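PDB 4KI9: dual specificity protein phosphatase 12 from Homo sapiens, which removes phosphate from phosphotyrosine and from phosphoserine or phosphothreonine in proteins, as a dual-specificity phosphatase, through the catalytic domain that forms this chain. Local coordinates for residues A[27-38]-A[47-57]; A[3-11]-A[96-104]. The protein carries 2 engineered substitutions. All blocks are in the same frame, centred on the assembly; numbering follows the deposited sequence.

Interaction 1 (A[27-38]-A[47-57]); sequences ITAVLTVDSEEP and EDLWRLFVPAL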
loop_
_atom_site.group_PDB
_atom_site.type_symbol
_atom_site.label_atom_id
_atom_site.label_comp_id
_atom_site.label_asym_id
_atom_site.label_seq_id
_atom_site.Cartn_x
_atom_site.Cartn_y
_atom_site.Cartn_z
ATOM N N ILE A 27 11.878 -12.163 -3.367
ATOM C CA ILE A 27 10.478 -11.742 -3.256
ATOM C C ILE A 27 9.537 -12.800 -3.841
ATOM O O ILE A 27 9.698 -13.213 -4.983
ATOM C CB ILE A 27 10.264 -10.379 -3.910
ATOM C CG1 ILE A 27 10.910 -9.297 -3.038
ATOM C CG2 ILE A 27 8.764 -10.079 -4.107
ATOM C CD1 ILE A 27 11.020 -7.984 -3.708
ATOM N N THR A 28 8.575 -13.262 -3.045
ATOM C CA THR A 28 7.633 -14.268 -3.522
ATOM C C THR A 28 6.188 -13.853 -3.278
ATOM O O THR A 28 5.274 -14.653 -3.454
ATOM C CB THR A 28 7.870 -15.646 -2.888
ATOM O OG1 THR A 28 7.757 -15.547 -1.461
ATOM C CG2 THR A 28 9.246 -16.193 -3.275
ATOM N N ALA A 29 5.994 -12.600 -2.876
ATOM C CA ALA A 29 4.654 -12.042 -2.715
ATOM C C ALA A 29 4.628 -10.639 -3.297
ATOM O O ALA A 29 5.448 -9.795 -2.941
ATOM C CB ALA A 29 4.234 -12.039 -1.250
ATOM N N VAL A 30 3.698 -10.389 -4.214
ATOM C CA VAL A 30 3.667 -9.107 -4.901
ATOM C C VAL A 30 2.281 -8.506 -4.859
ATOM O O VAL A 30 1.314 -9.123 -5.314
ATOM C CB VAL A 30 4.131 -9.234 -6.373
ATOM C CG1 VAL A 30 3.986 -7.887 -7.094
ATOM C CG2 VAL A 30 5.580 -9.726 -6.443
ATOM N N LEU A 31 2.185 -7.313 -4.284
ATOM C CA LEU A 31 0.932 -6.581 -4.273
ATOM C C LEU A 31 1.041 -5.500 -5.326
ATOM O O LEU A 31 1.850 -4.579 -5.206
ATOM C CB LEU A 31 0.669 -5.952 -2.903
ATOM C CG LEU A 31 -0.756 -5.419 -2.652
ATOM C CD1 LEU A 31 -0.948 -5.225 -1.153
ATOM C CD2 LEU A 31 -1.037 -4.093 -3.359
ATOM N N THR A 32 0.222 -5.631 -6.358
ATOM C CA THR A 32 0.110 -4.624 -7.404
ATOM C C THR A 32 -1.069 -3.695 -7.099
ATOM O O THR A 32 -2.206 -4.141 -6.965
ATOM C CB THR A 32 -0.119 -5.289 -8.773
ATOM O OG1 THR A 32 0.955 -6.204 -9.054
ATOM C CG2 THR A 32 -0.228 -4.244 -9.879
ATOM N N VAL A 33 -0.789 -2.401 -6.959
ATOM C CA VAL A 33 -1.855 -1.419 -6.835
ATOM C C VAL A 33 -1.704 -0.446 -8.004
ATOM O O VAL A 33 -0.840 0.421 -8.001
ATOM C CB VAL A 33 -1.861 -0.727 -5.432
ATOM C CG1 VAL A 33 -0.458 -0.240 -5.037
ATOM C CG2 VAL A 33 -2.882 0.404 -5.384
ATOM N N ASP A 34 -2.534 -0.633 -9.026
ATOM C CA ASP A 34 -2.296 -0.014 -10.316
ATOM C C ASP A 34 -3.555 -0.204 -11.148
ATOM O O ASP A 34 -4.514 -0.831 -10.688
ATOM C CB ASP A 34 -1.113 -0.716 -10.983
ATOM C CG ASP A 34 -0.304 0.203 -11.884
ATOM O OD1 ASP A 34 -0.863 1.187 -12.396
ATOM O OD2 ASP A 34 0.897 -0.077 -12.090
ATOM N N SER A 35 -3.560 0.332 -12.364
ATOM C CA SER A 35 -4.713 0.188 -13.249
ATOM C C SER A 35 -4.754 -1.179 -13.932
ATOM O O SER A 35 -5.811 -1.617 -14.384
ATOM C CB SER A 35 -4.705 1.300 -14.303
ATOM O OG SER A 35 -3.475 1.301 -15.013
ATOM N N GLU A 36 -3.607 -1.854 -14.004
ATOM C CA GLU A 36 -3.519 -3.151 -14.677
ATOM C C GLU A 36 -2.535 -4.039 -13.941
ATOM O O GLU A 36 -1.665 -3.536 -13.234
ATOM C CB GLU A 36 -3.051 -2.972 -16.125
ATOM C CG GLU A 36 -1.624 -2.455 -16.227
ATOM C CD GLU A 36 -1.113 -2.377 -17.654
ATOM O OE1 GLU A 36 0.081 -2.673 -17.875
ATOM O OE2 GLU A 36 -1.902 -2.011 -18.550
ATOM N N GLU A 37 -2.671 -5.354 -14.103
ATOM C CA GLU A 37 -1.721 -6.304 -13.523
ATOM C C GLU A 37 -0.443 -6.343 -14.361
ATOM O O GLU A 37 -0.482 -6.060 -15.551
ATOM C CB GLU A 37 -2.344 -7.699 -13.431
ATOM C CG GLU A 37 -3.436 -7.808 -12.385
ATOM C CD GLU A 37 -3.830 -9.239 -12.087
ATOM O OE1 GLU A 37 -4.852 -9.702 -12.636
ATOM O OE2 GLU A 37 -3.125 -9.900 -11.294
ATOM N N PRO A 38 0.699 -6.677 -13.737
ATOM C CA PRO A 38 1.981 -6.683 -14.453
ATOM C C PRO A 38 2.100 -7.839 -15.442
ATOM O O PRO A 38 1.230 -8.703 -15.422
ATOM C CB PRO A 38 3.007 -6.850 -13.329
ATOM C CG PRO A 38 2.255 -7.508 -12.224
ATOM C CD PRO A 38 0.871 -6.949 -12.299
ATOM N N GLU A 47 9.711 -20.369 -8.365
ATOM C CA GLU A 47 9.181 -20.383 -6.997
ATOM C C GLU A 47 7.673 -20.192 -7.019
ATOM O O GLU A 47 7.168 -19.524 -7.908
ATOM C CB GLU A 47 9.781 -19.218 -6.213
ATOM C CG GLU A 47 11.129 -19.481 -5.588
ATOM C CD GLU A 47 11.025 -19.596 -4.088
ATOM O OE1 GLU A 47 11.763 -18.875 -3.379
ATOM O OE2 GLU A 47 10.192 -20.401 -3.620
ATOM N N ASP A 48 6.957 -20.752 -6.042
ATOM C CA ASP A 48 5.544 -20.418 -5.872
ATOM C C ASP A 48 5.443 -18.917 -5.595
ATOM O O ASP A 48 6.199 -18.390 -4.778
ATOM C CB ASP A 48 4.951 -21.142 -4.671
ATOM C CG ASP A 48 4.858 -22.628 -4.860
ATOM O OD1 ASP A 48 4.973 -23.116 -5.999
ATOM O OD2 ASP A 48 4.660 -23.314 -3.841
ATOM N N LEU A 49 4.503 -18.238 -6.247
ATOM C CA LEU A 49 4.353 -16.788 -6.090
ATOM C C LEU A 49 2.932 -16.411 -5.687
ATOM O O LEU A 49 1.976 -16.847 -6.334
ATOM C CB LEU A 49 4.665 -16.107 -7.424
ATOM C CG LEU A 49 6.015 -15.439 -7.667
ATOM C CD1 LEU A 49 7.155 -16.222 -7.042
ATOM C CD2 LEU A 49 6.225 -15.281 -9.172
ATOM N N TRP A 50 2.793 -15.602 -4.637
ATOM C CA TRP A 50 1.486 -15.083 -4.218
ATOM C C TRP A 50 1.319 -13.646 -4.706
ATOM O O TRP A 50 2.258 -12.860 -4.648
ATOM C CB TRP A 50 1.375 -15.078 -2.693
ATOM C CG TRP A 50 1.249 -16.426 -2.061
ATOM C CD1 TRP A 50 0.101 -17.018 -1.611
ATOM C CD2 TRP A 50 2.316 -17.351 -1.787
ATOM N NE1 TRP A 50 0.387 -18.263 -1.084
ATOM C CE2 TRP A 50 1.735 -18.488 -1.183
ATOM C CE3 TRP A 50 3.698 -17.332 -2.009
ATOM C CZ2 TRP A 50 2.495 -19.586 -0.793
ATOM C CZ3 TRP A 50 4.452 -18.419 -1.610
ATOM C CH2 TRP A 50 3.848 -19.536 -1.017
ATOM N N ARG A 51 0.120 -13.295 -5.167
ATOM C CA ARG A 51 -0.146 -11.945 -5.631
ATOM C C ARG A 51 -1.471 -11.435 -5.098
ATOM O O ARG A 51 -2.388 -12.213 -4.824
ATOM C CB ARG A 51 -0.193 -11.897 -7.167
ATOM C CG ARG A 51 1.154 -12.128 -7.884
ATOM C CD ARG A 51 0.952 -12.167 -9.399
ATOM N NE ARG A 51 2.185 -12.391 -10.151
ATOM C CZ ARG A 51 2.987 -11.416 -10.576
ATOM N NH1 ARG A 51 2.690 -10.152 -10.308
ATOM N NH2 ARG A 51 4.090 -11.703 -11.263
ATOM N N LEU A 52 -1.557 -10.121 -4.946
ATOM C CA LEU A 52 -2.828 -9.445 -4.733
ATOM C C LEU A 52 -2.864 -8.239 -5.664
ATOM O O LEU A 52 -1.957 -7.389 -5.657
ATOM C CB LEU A 52 -2.976 -8.991 -3.273
ATOM C CG LEU A 52 -4.183 -8.079 -3.028
ATOM C CD1 LEU A 52 -5.487 -8.803 -3.302
ATOM C CD2 LEU A 52 -4.164 -7.515 -1.615
ATOM N N PHE A 53 -3.900 -8.172 -6.481
ATOM C CA PHE A 53 -4.089 -7.020 -7.345
ATOM C C PHE A 53 -5.182 -6.096 -6.798
ATOM O O PHE A 53 -6.298 -6.527 -6.568
ATOM C CB PHE A 53 -4.424 -7.486 -8.765
ATOM C CG PHE A 53 -4.828 -6.365 -9.688
ATOM C CD1 PHE A 53 -6.034 -6.406 -10.369
ATOM C CD2 PHE A 53 -3.991 -5.280 -9.883
ATOM C CE1 PHE A 53 -6.409 -5.369 -11.214
ATOM C CE2 PHE A 53 -4.359 -4.237 -10.718
ATOM C CZ PHE A 53 -5.571 -4.284 -11.390
ATOM N N VAL A 54 -4.844 -4.829 -6.583
ATOM C CA VAL A 54 -5.794 -3.841 -6.084
ATOM C C VAL A 54 -5.954 -2.792 -7.184
ATOM O O VAL A 54 -5.087 -1.938 -7.358
ATOM C CB VAL A 54 -5.300 -3.180 -4.764
ATOM C CG1 VAL A 54 -6.219 -2.020 -4.351
ATOM C CG2 VAL A 54 -5.208 -4.242 -3.616
ATOM N N PRO A 55 -7.035 -2.896 -7.967
ATOM C CA PRO A 55 -7.208 -2.002 -9.119
ATOM C C PRO A 55 -7.520 -0.609 -8.632
ATOM O O PRO A 55 -8.437 -0.429 -7.838
ATOM C CB PRO A 55 -8.402 -2.606 -9.874
ATOM C CG PRO A 55 -9.152 -3.385 -8.832
ATOM C CD PRO A 55 -8.098 -3.918 -7.888
ATOM N N ALA A 56 -6.734 0.358 -9.080
ATOM C CA ALA A 56 -6.856 1.715 -8.581
ATOM C C ALA A 56 -6.118 2.678 -9.495
ATOM O O ALA A 56 -5.007 2.396 -9.949
ATOM C CB ALA A 56 -6.298 1.811 -7.177
ATOM N N LEU A 57 -6.747 3.815 -9.760
ATOM C CA LEU A 57 -6.095 4.895 -10.468
ATOM C C LEU A 57 -5.462 5.826 -9.443
ATOM O O LEU A 57 -5.912 5.905 -8.289
ATOM C CB LEU A 57 -7.106 5.660 -11.320
ATOM C CG LEU A 57 -7.820 4.900 -12.445
ATOM C CD1 LEU A 57 -8.940 5.749 -13.036
ATOM C CD2 LEU A 57 -6.845 4.495 -13.536
HETATM O O HOH W 1 0.752 -8.751 -8.244
#
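Leu31 and Leu52 lie side by side and point the same way, with Leu31 CD1 4.0 Å from Leu52 CD2. The other methyl branch of Leu31, CD2, meets Val54 CG2 obliquely. Further along this face Val33 CG2 touches Ala56 CB at 4.1 Å. Helix 68-80 covers the two leucines, and Val33 packs on Arg95 and Ile99 of helix 95-108.

Strands 27-34 and 50-55 run parallel, 6° apart, at one edge of the mixed sheet of the phosphatase domain. Strand 50-55 is the outermost strand. As in a parallel pair, Val30 bonds both neighbours of Arg51: Val30 N gives to Trp50 O at 2.9 Å, and Leu52 N gives to Val30 O.

On the other face, Phe53 CG is anti to the backbone N (chi1 172°), and this puts the ring against residues 34-37. Glu37 CG sits over one ring face, 3.6 Å from the centroid, in a CH-pi contact. Pro55 N lies over the opposite face. With an alanine in place of Phe53, the Glu37 methylene is likely to lose the ring face it rests on.

Toward the polar edge, one water accepts from Arg51 NH1 at 3.2 Å and donates to Val30 O. It also bonds Thr32 OG1 at 2.7 Å, a hydroxyl that His88 holds as well. The Pro38 and Arg51 side chains pass in opposite directions, with Pro38 CG 3.3 Å from Arg51 NH1.

Interaction 2 (A[3-11]-A[96-104]); sequences EVQPGLYFG and SVAIITAFL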
loop_
_atom_site.group_PDB
_atom_site.type_symbol
_atom_site.label_atom_id
_atom_site.label_comp_id
_atom_site.label_asym_id
_atom_site.label_seq_id
_atom_site.Cartn_x
_atom_site.Cartn_y
_atom_site.Cartn_z
ATOM N N GLU A 3 13.898 -0.758 -0.143
ATOM C CA GLU A 3 13.580 -1.546 1.046
ATOM C C GLU A 3 13.077 -0.683 2.203
ATOM O O GLU A 3 13.768 0.234 2.629
ATOM C CB GLU A 3 14.812 -2.323 1.489
ATOM C CG GLU A 3 14.604 -3.146 2.744
ATOM C CD GLU A 3 15.711 -4.157 2.948
ATOM O OE1 GLU A 3 15.614 -4.975 3.885
ATOM O OE2 GLU A 3 16.675 -4.134 2.160
ATOM N N VAL A 4 11.885 -0.987 2.713
ATOM C CA VAL A 4 11.254 -0.194 3.770
ATOM C C VAL A 4 11.684 -0.709 5.133
ATOM O O VAL A 4 11.879 0.055 6.080
ATOM C CB VAL A 4 9.710 -0.291 3.708
ATOM C CG1 VAL A 4 9.078 0.576 4.790
ATOM C CG2 VAL A 4 9.204 0.118 2.347
ATOM N N GLN A 5 11.805 -2.026 5.215
ATOM C CA GLN A 5 12.280 -2.721 6.398
ATOM C C GLN A 5 12.598 -4.129 5.904
ATOM O O GLN A 5 12.303 -4.440 4.753
ATOM C CB GLN A 5 11.219 -2.698 7.504
ATOM C CG GLN A 5 9.839 -3.189 7.111
ATOM C CD GLN A 5 8.801 -2.838 8.160
ATOM O OE1 GLN A 5 8.788 -1.724 8.678
ATOM N NE2 GLN A 5 7.951 -3.797 8.504
ATOM N N PRO A 6 13.234 -4.971 6.733
ATOM C CA PRO A 6 13.635 -6.255 6.138
ATOM C C PRO A 6 12.462 -7.087 5.598
ATOM O O PRO A 6 11.445 -7.263 6.276
ATOM C CB PRO A 6 14.374 -6.972 7.278
ATOM C CG PRO A 6 14.110 -6.172 8.515
ATOM C CD PRO A 6 13.811 -4.775 8.075
ATOM N N GLY A 7 12.599 -7.549 4.358
ATOM C CA GLY A 7 11.569 -8.349 3.707
ATOM C C GLY A 7 10.418 -7.544 3.115
ATOM O O GLY A 7 9.451 -8.112 2.618
ATOM N N LEU A 8 10.512 -6.222 3.146
ATOM C CA LEU A 8 9.408 -5.395 2.647
ATOM C C LEU A 8 9.911 -4.282 1.720
ATOM O O LEU A 8 10.649 -3.384 2.141
ATOM C CB LEU A 8 8.613 -4.814 3.823
ATOM C CG LEU A 8 7.134 -4.425 3.683
ATOM C CD1 LEU A 8 6.879 -3.058 4.295
ATOM C CD2 LEU A 8 6.581 -4.499 2.259
ATOM N N TYR A 9 9.488 -4.341 0.461
ATOM C CA TYR A 9 10.000 -3.455 -0.578
ATOM C C TYR A 9 8.858 -2.737 -1.282
ATOM O O TYR A 9 7.734 -3.241 -1.325
ATOM C CB TYR A 9 10.801 -4.263 -1.613
ATOM C CG TYR A 9 12.005 -5.019 -1.063
ATOM C CD1 TYR A 9 11.855 -6.226 -0.380
ATOM C CD2 TYR A 9 13.295 -4.533 -1.254
ATOM C CE1 TYR A 9 12.958 -6.919 0.112
ATOM C CE2 TYR A 9 14.397 -5.208 -0.765
ATOM C CZ TYR A 9 14.229 -6.397 -0.087
ATOM O OH TYR A 9 15.338 -7.059 0.383
ATOM N N PHE A 10 9.137 -1.553 -1.827
ATOM C CA PHE A 10 8.177 -0.892 -2.699
ATOM C C PHE A 10 8.880 -0.248 -3.889
ATOM O O PHE A 10 10.076 0.036 -3.835
ATOM C CB PHE A 10 7.299 0.113 -1.939
ATOM C CG PHE A 10 7.940 1.464 -1.727
ATOM C CD1 PHE A 10 8.786 1.682 -0.655
ATOM C CD2 PHE A 10 7.666 2.523 -2.581
ATOM C CE1 PHE A 10 9.370 2.928 -0.447
ATOM C CE2 PHE A 10 8.252 3.775 -2.382
ATOM C CZ PHE A 10 9.101 3.973 -1.314
ATOM N N GLY A 11 8.143 -0.040 -4.973
ATOM C CA GLY A 11 8.731 0.526 -6.176
ATOM C C GLY A 11 7.688 0.773 -7.243
ATOM O O GLY A 11 6.490 0.683 -6.977
ATOM N N SER A 96 1.428 2.944 -4.280
ATOM C CA SER A 96 2.197 1.970 -3.513
ATOM C C SER A 96 2.644 2.594 -2.191
ATOM O O SER A 96 2.643 1.942 -1.152
ATOM C CB SER A 96 3.401 1.520 -4.330
ATOM O OG SER A 96 4.126 2.657 -4.769
ATOM N N VAL A 97 3.013 3.873 -2.238
ATOM C CA VAL A 97 3.377 4.625 -1.044
ATOM C C VAL A 97 2.247 4.669 -0.006
ATOM O O VAL A 97 2.485 4.470 1.180
ATOM C CB VAL A 97 3.820 6.069 -1.417
ATOM C CG1 VAL A 97 3.923 6.937 -0.184
ATOM C CG2 VAL A 97 5.157 6.028 -2.156
ATOM N N ALA A 98 1.019 4.920 -0.456
ATOM C CA ALA A 98 -0.142 4.881 0.439
ATOM C C ALA A 98 -0.327 3.503 1.102
ATOM O O ALA A 98 -0.589 3.401 2.311
ATOM C CB ALA A 98 -1.404 5.286 -0.315
ATOM N N ILE A 99 -0.179 2.442 0.318
ATOM C CA ILE A 99 -0.342 1.090 0.858
ATOM C C ILE A 99 0.722 0.784 1.905
ATOM O O ILE A 99 0.421 0.252 2.973
ATOM C CB ILE A 99 -0.292 0.013 -0.256
ATOM C CG1 ILE A 99 -1.483 0.162 -1.203
ATOM C CG2 ILE A 99 -0.272 -1.397 0.334
ATOM C CD1 ILE A 99 -2.846 0.135 -0.515
ATOM N N ILE A 100 1.974 1.095 1.595
ATOM C CA ILE A 100 3.053 0.869 2.561
ATOM C C ILE A 100 2.795 1.643 3.849
ATOM O O ILE A 100 2.936 1.105 4.952
ATOM C CB ILE A 100 4.418 1.291 1.983
ATOM C CG1 ILE A 100 4.795 0.373 0.827
ATOM C CG2 ILE A 100 5.499 1.232 3.063
ATOM C CD1 ILE A 100 5.033 -1.065 1.272
ATOM N N THR A 101 2.406 2.908 3.699
ATOM C CA THR A 101 2.124 3.751 4.853
ATOM C C THR A 101 1.024 3.126 5.710
ATOM O O THR A 101 1.149 3.053 6.937
ATOM C CB THR A 101 1.756 5.187 4.443
ATOM O OG1 THR A 101 2.802 5.731 3.622
ATOM C CG2 THR A 101 1.581 6.087 5.688
ATOM N N ALA A 102 -0.032 2.632 5.061
ATOM C CA ALA A 102 -1.128 2.013 5.793
ATOM C C ALA A 102 -0.626 0.797 6.568
ATOM O O ALA A 102 -1.019 0.558 7.715
ATOM C CB ALA A 102 -2.258 1.621 4.843
ATOM N N PHE A 103 0.250 0.028 5.945
ATOM C CA PHE A 103 0.809 -1.151 6.610
ATOM C C PHE A 103 1.632 -0.770 7.841
ATOM O O PHE A 103 1.519 -1.382 8.903
ATOM C CB PHE A 103 1.695 -1.914 5.636
ATOM C CG PHE A 103 2.427 -3.060 6.269
ATOM C CD1 PHE A 103 1.804 -4.300 6.410
ATOM C CD2 PHE A 103 3.726 -2.900 6.729
ATOM C CE1 PHE A 103 2.478 -5.357 6.993
ATOM C CE2 PHE A 103 4.395 -3.939 7.319
ATOM C CZ PHE A 103 3.774 -5.176 7.449
ATOM N N LEU A 104 2.477 0.237 7.683
ATOM C CA LEU A 104 3.270 0.743 8.793
ATOM C C LEU A 104 2.352 1.269 9.884
ATOM O O LEU A 104 2.558 0.979 11.049
ATOM C CB LEU A 104 4.226 1.840 8.323
ATOM C CG LEU A 104 5.358 1.395 7.403
ATOM C CD1 LEU A 104 6.252 2.574 7.025
ATOM C CD2 LEU A 104 6.182 0.263 8.062
#
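The helix that follows the phosphate-binding loop of this phosphatase packs here on the first hairpin of the domain. Ile100 of helix 95-108 is central to the contact. Its CG1 lies 3.7 Å from Phe10 CB, and the two side chains cross at about a right angle. The chi1 of Ile100, -67°, sets CG2 anti to the backbone N, and this methyl meets Val4 CG2 at 3.9 Å. The CD1 end reaches Leu8 CD2 tip to tip.

Phe10 also extends CE2 to Val97 CG2, 3.8 Å away, in an oblique crossing. Leu119 of helix 112-122 touches both residues. At the other end, Leu8 and Phe103 run past each other in opposite directions, with Leu8 CD1 4.0 Å from Phe103 CD2. Val4 CG1 and Leu104 CD1 meet tip to tip. A classic beta bulge at Val4 and Gln5, opposite Leu8, leads into the type II turn from Gln5 to Leu8.

The amide of Gln5 reaches the Phe103 and Leu104 side chains. NE2 is at the edge of the Phe103 ring, in its plane, 3.8 Å from CE2, with amide and ring planes 71° apart. Gln5 OE1 comes to 3.3 Å from Leu104 CD2.

Ser96 OG is hydrogen-bonded to Ser89 OG, an engineered serine at the position of the predicted catalytic cysteine. No hydrogen bond joins the two segments, which implies that apolar packing holds them.

In the fold
From the N terminus, segment 3-11 forms the first hairpin and enters the sheet. The chain then passes through two short helices to strand 27-34. Interaction 1 closes a short loop from there to strand 50-55, across residues that are partly not modelled. Interaction 2 closes a much longer one, when helix 95-108 returns to the hairpin. Interaction 1 is therefore nested inside the loop of interaction 2. Strand 84-88 lies between strands 8-11 and 27-34, and both contacts reach the same sheet. They also touch directly: Val33 CG1 is 3.8 Å from Ser96 CA. Interaction 2 ties the hairpin edge to helix 95-108; interaction 1 adds the other edge strand, 50-55, to strand 27-34, which touches that helix.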